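Local coordinates for cell wall binding protein cwp8 (Peptoclostridium difficile, PDB 5J6Q) that probably anchors itself in the clostridial cell wall through its three CWB2 domains, as a cell wall protein associated with the S-layer, at residues R305-L316 and L331-S342. Numbering follows the deposited sequence.
Sequences RFKDGEAEAIIL and LASQKNAPILLS
Ile315 and Leu340 join two neighbouring parallel strands: Leu340 N reaches Ile315 O at 2.9 Å in a nearly straight bond, and Ile315 N binds Pro338 O at 3.1 Å. Pro338, which has no N-H to give, thus still serves as an acceptor where the outermost strand 339-342 begins. Further back, Glu312 N binds Asn336 O, while Asn336 ND2 meets Glu312 OE2 at 3.1 Å from above the carboxylate plane; the two side chains run alongside each other, their planes 76° apart.

A second polar group gathers at the end of helix 294-305. The Arg305 chain, bent at chi3 (55°), brings NH2 to 3.0 Å from Ala337 O, above that carbonyl's plane, in its one firm direct bond; NH1 adds weak ones to Ala337 O and Ala332 O. One water accepts from both Arg305 NH2 and Ile339 N. Phe306 lays CZ against a face of this guanidinium, while Ala311 CB lies over the centre of the ring's far face.

Apolar packing fills the rest. Phe306 CE1 touches Pro338 CD at 3.7 Å, the side chains crossing at about a right angle. Ile315, with CG1 beside its backbone N (chi1 -46°), sends CD1 to 3.6 Å from Leu331 CG. Small Ala332 lets the helix come down on Ile315, and Ala337, in the turn after it, leaves room for the same CG1. From the other face of the sheet, Ile314 and Leu340 meet helix 349-359.

In this right-handed beta-alpha-beta crossover of the CWB2 domain's parallel sheet, backbone bonds set the register, Arg305 meets carbonyls at the helix-strand turn, and apolar side chains seat the helix.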
ATOM      1  N   ARG A 305     -19.213  11.171  -2.192  1.00 42.42           N
ATOM      2  CA  ARG A 305     -20.531  11.682  -1.881  1.00 47.08           C
ATOM      3  C   ARG A 305     -21.675  10.878  -2.520  1.00 49.73           C
ATOM      4  O   ARG A 305     -22.724  10.758  -1.887  1.00 49.62           O
ATOM      5  CB  ARG A 305     -20.649  13.150  -2.360  1.00 47.37           C
ATOM      6  CG  ARG A 305     -19.634  14.018  -1.611  1.00 47.52           C
ATOM      7  CD  ARG A 305     -19.755  15.485  -1.950  1.00 46.11           C
ATOM      8  NE  ARG A 305     -21.113  15.978  -1.724  1.00 40.78           N
ATOM      9  CZ  ARG A 305     -21.691  16.878  -2.488  1.00 39.64           C
ATOM     10  NH1 ARG A 305     -22.941  17.268  -2.227  1.00 50.86           N
ATOM     11  NH2 ARG A 305     -21.032  17.424  -3.503  1.00 43.38           N
ATOM     12  N   PHE A 306     -21.511  10.352  -3.747  1.00 48.86           N
ATOM     13  CA  PHE A 306     -22.664   9.679  -4.356  1.00 50.56           C
ATOM     14  C   PHE A 306     -22.435   8.321  -5.005  1.00 49.60           C
ATOM     15  O   PHE A 306     -21.491   8.116  -5.763  1.00 47.86           O
ATOM     16  CB  PHE A 306     -23.291  10.539  -5.462  1.00 49.54           C
ATOM     17  CG  PHE A 306     -23.505  12.001  -5.111  1.00 52.53           C
ATOM     18  CD1 PHE A 306     -22.543  12.948  -5.416  1.00 45.83           C
ATOM     19  CD2 PHE A 306     -24.653  12.411  -4.466  1.00 49.65           C
ATOM     20  CE1 PHE A 306     -22.717  14.266  -5.072  1.00 45.44           C
ATOM     21  CE2 PHE A 306     -24.827  13.728  -4.130  1.00 57.72           C
ATOM     22  CZ  PHE A 306     -23.847  14.663  -4.433  1.00 49.69           C
ATOM     23  N   LYS A 307     -23.352   7.405  -4.688  1.00 52.30           N
ATOM     24  CA  LYS A 307     -23.413   6.100  -5.307  1.00 55.14           C
ATOM     25  C   LYS A 307     -23.949   6.373  -6.726  1.00 54.01           C
ATOM     26  O   LYS A 307     -24.478   7.446  -6.966  1.00 54.95           O
ATOM     27  CB  LYS A 307     -24.358   5.174  -4.533  1.00 56.94           C
ATOM     28  CG  LYS A 307     -23.799   4.742  -3.199  1.00 67.51           C
ATOM     29  CD  LYS A 307     -24.838   3.857  -2.455  1.00 80.96           C
ATOM     30  CE  LYS A 307     -24.441   3.532  -1.021  1.00 84.59           C
ATOM     31  NZ  LYS A 307     -25.102   4.440  -0.032  1.00 89.28           N
ATOM     32  N   ASP A 308     -23.780   5.447  -7.676  1.00 58.60           N
ATOM     33  CA  ASP A 308     -24.261   5.673  -9.075  1.00 60.07           C
ATOM     34  C   ASP A 308     -25.656   6.170  -9.127  1.00 56.52           C
ATOM     35  O   ASP A 308     -26.489   5.662  -8.391  1.00 55.68           O
ATOM     36  CB  ASP A 308     -24.202   4.381  -9.958  1.00 59.49           C
ATOM     37  CG  ASP A 308     -22.803   3.841 -10.009  1.00 66.20           C
ATOM     38  OD1 ASP A 308     -21.854   4.646  -9.857  1.00 69.19           O
ATOM     39  OD2 ASP A 308     -22.643   2.612 -10.176  1.00 70.11           O
ATOM     40  N   GLY A 309     -25.902   7.189  -9.965  1.00 51.69           N
ATOM     41  CA  GLY A 309     -27.234   7.751 -10.116  1.00 52.70           C
ATOM     42  C   GLY A 309     -27.909   8.385  -8.914  1.00 57.30           C
ATOM     43  O   GLY A 309     -29.101   8.713  -8.950  1.00 56.00           O
ATOM     44  N   GLU A 310     -27.173   8.608  -7.849  1.00 58.95           N
ATOM     45  CA  GLU A 310     -27.771   9.164  -6.631  1.00 56.52           C
ATOM     46  C   GLU A 310     -27.705  10.708  -6.571  1.00 56.64           C
ATOM     47  O   GLU A 310     -28.299  11.303  -5.685  1.00 56.28           O
ATOM     48  CB  GLU A 310     -27.054   8.493  -5.459  1.00 63.62           C
ATOM     49  CG  GLU A 310     -27.610   8.782  -4.082  1.00 78.44           C
ATOM     50  CD  GLU A 310     -26.905   7.920  -3.069  1.00 90.01           C
ATOM     51  OE1 GLU A 310     -27.434   6.811  -2.760  1.00 91.13           O
ATOM     52  OE2 GLU A 310     -25.798   8.338  -2.614  1.00 90.33           O
ATOM     53  N   ALA A 311     -27.002  11.392  -7.508  1.00 55.02           N
ATOM     54  CA  ALA A 311     -27.006  12.862  -7.437  1.00 52.79           C
ATOM     55  C   ALA A 311     -28.300  13.451  -8.104  1.00 53.57           C
ATOM     56  O   ALA A 311     -28.711  13.001  -9.196  1.00 51.77           O
ATOM     57  CB  ALA A 311     -25.763  13.447  -8.148  1.00 48.80           C
ATOM     58  N   GLU A 312     -28.850  14.520  -7.499  1.00 50.42           N
ATOM     59  CA  GLU A 312     -30.028  15.112  -8.024  1.00 54.39           C
ATOM     60  C   GLU A 312     -29.702  16.200  -8.957  1.00 55.47           C
ATOM     61  O   GLU A 312     -30.572  16.669  -9.704  1.00 56.12           O
ATOM     62  CB  GLU A 312     -30.899  15.565  -6.857  1.00 56.35           C
ATOM     63  CG  GLU A 312     -31.363  14.317  -6.107  1.00 66.86           C
ATOM     64  CD  GLU A 312     -31.863  14.597  -4.722  1.00 83.52           C
ATOM     65  OE1 GLU A 312     -32.084  13.621  -3.973  1.00 92.14           O
ATOM     66  OE2 GLU A 312     -32.038  15.784  -4.379  1.00 92.64           O
ATOM     67  N   ALA A 313     -28.432  16.582  -8.992  1.00 54.28           N
ATOM     68  CA  ALA A 313     -28.031  17.688  -9.855  1.00 47.30           C
ATOM     69  C   ALA A 313     -26.522  17.757 -10.001  1.00 46.31           C
ATOM     70  O   ALA A 313     -25.800  16.936  -9.422  1.00 45.58           O
ATOM     71  CB  ALA A 313     -28.541  19.007  -9.273  1.00 44.18           C
ATOM     72  N   ILE A 314     -26.046  18.720 -10.821  1.00 44.70           N
ATOM     73  CA  ILE A 314     -24.612  18.940 -11.055  1.00 50.73           C
ATOM     74  C   ILE A 314     -24.386  20.481 -10.809  1.00 54.40           C
ATOM     75  O   ILE A 314     -25.237  21.280 -11.222  1.00 50.27           O
ATOM     76  CB  ILE A 314     -24.135  18.591 -12.508  1.00 52.04           C
ATOM     77  CG1 ILE A 314     -24.516  17.142 -12.907  1.00 44.77           C
ATOM     78  CG2 ILE A 314     -22.568  18.845 -12.641  1.00 46.19           C
ATOM     79  CD1 ILE A 314     -23.651  16.065 -12.289  1.00 38.26           C
ATOM     80  N   ILE A 315     -23.325  20.848 -10.044  1.00 49.29           N
ATOM     81  CA  ILE A 315     -22.919  22.205  -9.918  1.00 47.22           C
ATOM     82  C   ILE A 315     -21.631  22.176 -10.698  1.00 46.99           C
ATOM     83  O   ILE A 315     -20.734  21.385 -10.369  1.00 50.01           O
ATOM     84  CB  ILE A 315     -22.667  22.740  -8.501  1.00 53.59           C
ATOM     85  CG1 ILE A 315     -23.785  22.345  -7.521  1.00 55.19           C
ATOM     86  CG2 ILE A 315     -22.586  24.279  -8.593  1.00 58.25           C
ATOM     87  CD1 ILE A 315     -25.066  23.196  -7.752  1.00 55.45           C
ATOM     88  N   LEU A 316     -21.501  23.029 -11.699  1.00 47.14           N
ATOM     89  CA  LEU A 316     -20.302  23.080 -12.543  1.00 46.85           C
ATOM     90  C   LEU A 316     -19.656  24.497 -12.437  1.00 48.58           C
ATOM     91  O   LEU A 316     -20.325  25.489 -12.696  1.00 49.33           O
ATOM     92  CB  LEU A 316     -20.749  22.777 -13.952  1.00 48.33           C
ATOM     93  CG  LEU A 316     -19.672  22.392 -14.927  1.00 53.29           C
ATOM     94  CD1 LEU A 316     -18.820  21.271 -14.392  1.00 53.15           C
ATOM     95  CD2 LEU A 316     -20.404  21.919 -16.229  1.00 50.80           C
ATOM     96  N   LEU A 331     -25.161  25.402  -1.955  1.00 40.76           N
ATOM     97  CA  LEU A 331     -25.933  25.096  -3.117  1.00 49.33           C
ATOM     98  C   LEU A 331     -25.736  23.633  -3.494  1.00 51.97           C
ATOM     99  O   LEU A 331     -26.758  22.938  -3.696  1.00 48.58           O
ATOM    100  CB  LEU A 331     -25.570  25.988  -4.344  1.00 47.79           C
ATOM    101  CG  LEU A 331     -26.453  25.621  -5.538  1.00 50.31           C
ATOM    102  CD1 LEU A 331     -27.951  25.630  -5.045  1.00 47.24           C
ATOM    103  CD2 LEU A 331     -26.290  26.505  -6.667  1.00 40.18           C
ATOM    104  N   ALA A 332     -24.426  23.153  -3.590  1.00 47.70           N
ATOM    105  CA  ALA A 332     -24.190  21.735  -3.864  1.00 47.26           C
ATOM    106  C   ALA A 332     -24.780  20.885  -2.730  1.00 46.34           C
ATOM    107  O   ALA A 332     -25.242  19.771  -2.992  1.00 47.35           O
ATOM    108  CB  ALA A 332     -22.703  21.413  -3.993  1.00 46.42           C
ATOM    109  N   SER A 333     -24.756  21.363  -1.508  1.00 45.60           N
ATOM    110  CA  SER A 333     -25.283  20.535  -0.419  1.00 51.08           C
ATOM    111  C   SER A 333     -26.795  20.483  -0.499  1.00 59.19           C
ATOM    112  O   SER A 333     -27.395  19.439  -0.217  1.00 63.78           O
ATOM    113  CB  SER A 333     -24.903  21.120   0.940  1.00 51.55           C
ATOM    114  OG  SER A 333     -23.660  20.631   1.423  1.00 58.00           O
ATOM    115  N   GLN A 334     -27.419  21.623  -0.873  1.00 63.05           N
ATOM    116  CA  GLN A 334     -28.888  21.698  -0.900  1.00 65.27           C
ATOM    117  C   GLN A 334     -29.509  20.922  -2.018  1.00 61.93           C
ATOM    118  O   GLN A 334     -30.463  20.189  -1.752  1.00 59.82           O
ATOM    119  CB  GLN A 334     -29.389  23.142  -0.992  1.00 60.06           C
ATOM    120  CG  GLN A 334     -30.772  23.256  -0.386  1.00 58.59           C
ATOM    121  CD  GLN A 334     -31.050  24.640   0.113  1.00 58.09           C
ATOM    122  OE1 GLN A 334     -31.437  25.509  -0.655  1.00 63.37           O
ATOM    123  NE2 GLN A 334     -30.779  24.886   1.378  1.00 55.80           N
ATOM    124  N   LYS A 335     -28.978  21.086  -3.244  1.00 58.21           N
ATOM    125  CA  LYS A 335     -29.442  20.401  -4.447  1.00 55.23           C
ATOM    126  C   LYS A 335     -28.795  19.015  -4.569  1.00 53.72           C
ATOM    127  O   LYS A 335     -28.924  18.374  -5.616  1.00 52.46           O
ATOM    128  CB  LYS A 335     -29.126  21.242  -5.697  1.00 53.89           C
ATOM    129  CG  LYS A 335     -29.756  22.671  -5.668  1.00 63.75           C
ATOM    130  CD  LYS A 335     -31.198  22.750  -5.007  1.00 71.98           C
ATOM    131  CE  LYS A 335     -31.528  24.202  -4.604  1.00 85.39           C
ATOM    132  NZ  LYS A 335     -32.748  24.363  -3.713  1.00 82.86           N
ATOM    133  N   ASN A 336     -28.101  18.548  -3.495  1.00 54.11           N
ATOM    134  CA  ASN A 336     -27.447  17.221  -3.480  1.00 58.60           C
ATOM    135  C   ASN A 336     -26.710  16.947  -4.789  1.00 56.27           C
ATOM    136  O   ASN A 336     -26.973  15.971  -5.476  1.00 54.29           O
ATOM    137  CB  ASN A 336     -28.511  16.161  -3.219  1.00 64.87           C
ATOM    138  CG  ASN A 336     -29.176  16.426  -1.899  1.00 81.07           C
ATOM    139  OD1 ASN A 336     -28.516  16.356  -0.857  1.00 87.35           O
ATOM    140  ND2 ASN A 336     -30.469  16.753  -1.852  1.00 87.13           N
ATOM    141  N   ALA A 337     -25.805  17.838  -5.135  1.00 51.49           N
ATOM    142  CA  ALA A 337     -25.067  17.810  -6.401  1.00 46.35           C
ATOM    143  C   ALA A 337     -23.591  17.903  -6.128  1.00 42.69           C
ATOM    144  O   ALA A 337     -23.239  18.535  -5.131  1.00 46.28           O
ATOM    145  CB  ALA A 337     -25.462  19.018  -7.247  1.00 39.11           C
ATOM    146  N   PRO A 338     -22.707  17.314  -6.944  1.00 41.16           N
ATOM    147  CA  PRO A 338     -21.214  17.414  -6.713  1.00 39.85           C
ATOM    148  C   PRO A 338     -20.722  18.721  -7.264  1.00 47.60           C
ATOM    149  O   PRO A 338     -21.378  19.228  -8.198  1.00 48.62           O
ATOM    150  CB  PRO A 338     -20.629  16.314  -7.569  1.00 36.33           C
ATOM    151  CG  PRO A 338     -21.745  16.204  -8.783  1.00 37.55           C
ATOM    152  CD  PRO A 338     -23.054  16.380  -8.037  1.00 38.31           C
ATOM    153  N   ILE A 339     -19.526  19.209  -6.808  1.00 45.12           N
ATOM    154  CA  ILE A 339     -19.073  20.401  -7.398  1.00 41.94           C
ATOM    155  C   ILE A 339     -18.038  19.890  -8.337  1.00 38.67           C
ATOM    156  O   ILE A 339     -17.040  19.306  -7.948  1.00 43.90           O
ATOM    157  CB  ILE A 339     -18.619  21.514  -6.444  1.00 39.73           C
ATOM    158  CG1 ILE A 339     -19.798  22.124  -5.668  1.00 43.94           C
ATOM    159  CG2 ILE A 339     -17.963  22.572  -7.303  1.00 36.77           C
ATOM    160  CD1 ILE A 339     -19.414  22.922  -4.273  1.00 40.66           C
ATOM    161  N   LEU A 340     -18.292  20.029  -9.620  1.00 36.91           N
ATOM    162  CA  LEU A 340     -17.346  19.454 -10.564  1.00 36.71           C
ATOM    163  C   LEU A 340     -16.760  20.670 -11.282  1.00 37.43           C
ATOM    164  O   LEU A 340     -17.260  21.752 -11.092  1.00 38.85           O
ATOM    165  CB  LEU A 340     -17.987  18.437 -11.555  1.00 33.62           C
ATOM    166  CG  LEU A 340     -18.422  17.110 -10.866  1.00 41.29           C
ATOM    167  CD1 LEU A 340     -19.368  16.278 -11.824  1.00 45.80           C
ATOM    168  CD2 LEU A 340     -17.198  16.232 -10.529  1.00 35.66           C
ATOM    169  N   LEU A 341     -15.753  20.496 -12.094  1.00 40.91           N
ATOM    170  CA  LEU A 341     -15.058  21.629 -12.656  1.00 39.27           C
ATOM    171  C   LEU A 341     -14.961  21.542 -14.172  1.00 48.40           C
ATOM    172  O   LEU A 341     -14.742  20.447 -14.693  1.00 50.76           O
ATOM    173  CB  LEU A 341     -13.605  21.605 -12.089  1.00 38.79           C
ATOM    174  CG  LEU A 341     -13.455  21.524 -10.534  1.00 39.94           C
ATOM    175  CD1 LEU A 341     -11.976  21.238 -10.132  1.00 40.96           C
ATOM    176  CD2 LEU A 341     -13.891  22.772  -9.902  1.00 36.41           C
ATOM    177  N   SER A 342     -15.008  22.714 -14.864  1.00 53.57           N
ATOM    178  CA  SER A 342     -14.873  22.723 -16.302  1.00 61.95           C
ATOM    179  C   SER A 342     -13.787  23.680 -16.758  1.00 63.01           C
ATOM    180  O   SER A 342     -13.475  24.643 -16.059  1.00 61.24           O
ATOM    181  CB  SER A 342     -16.177  23.193 -16.950  1.00 65.14           C
ATOM    182  OG  SER A 342     -16.203  22.847 -18.323  1.00 64.26           O
TER
HETATM  183  O   HOH W   1     -18.327  18.035  -4.447  1.00 36.48           O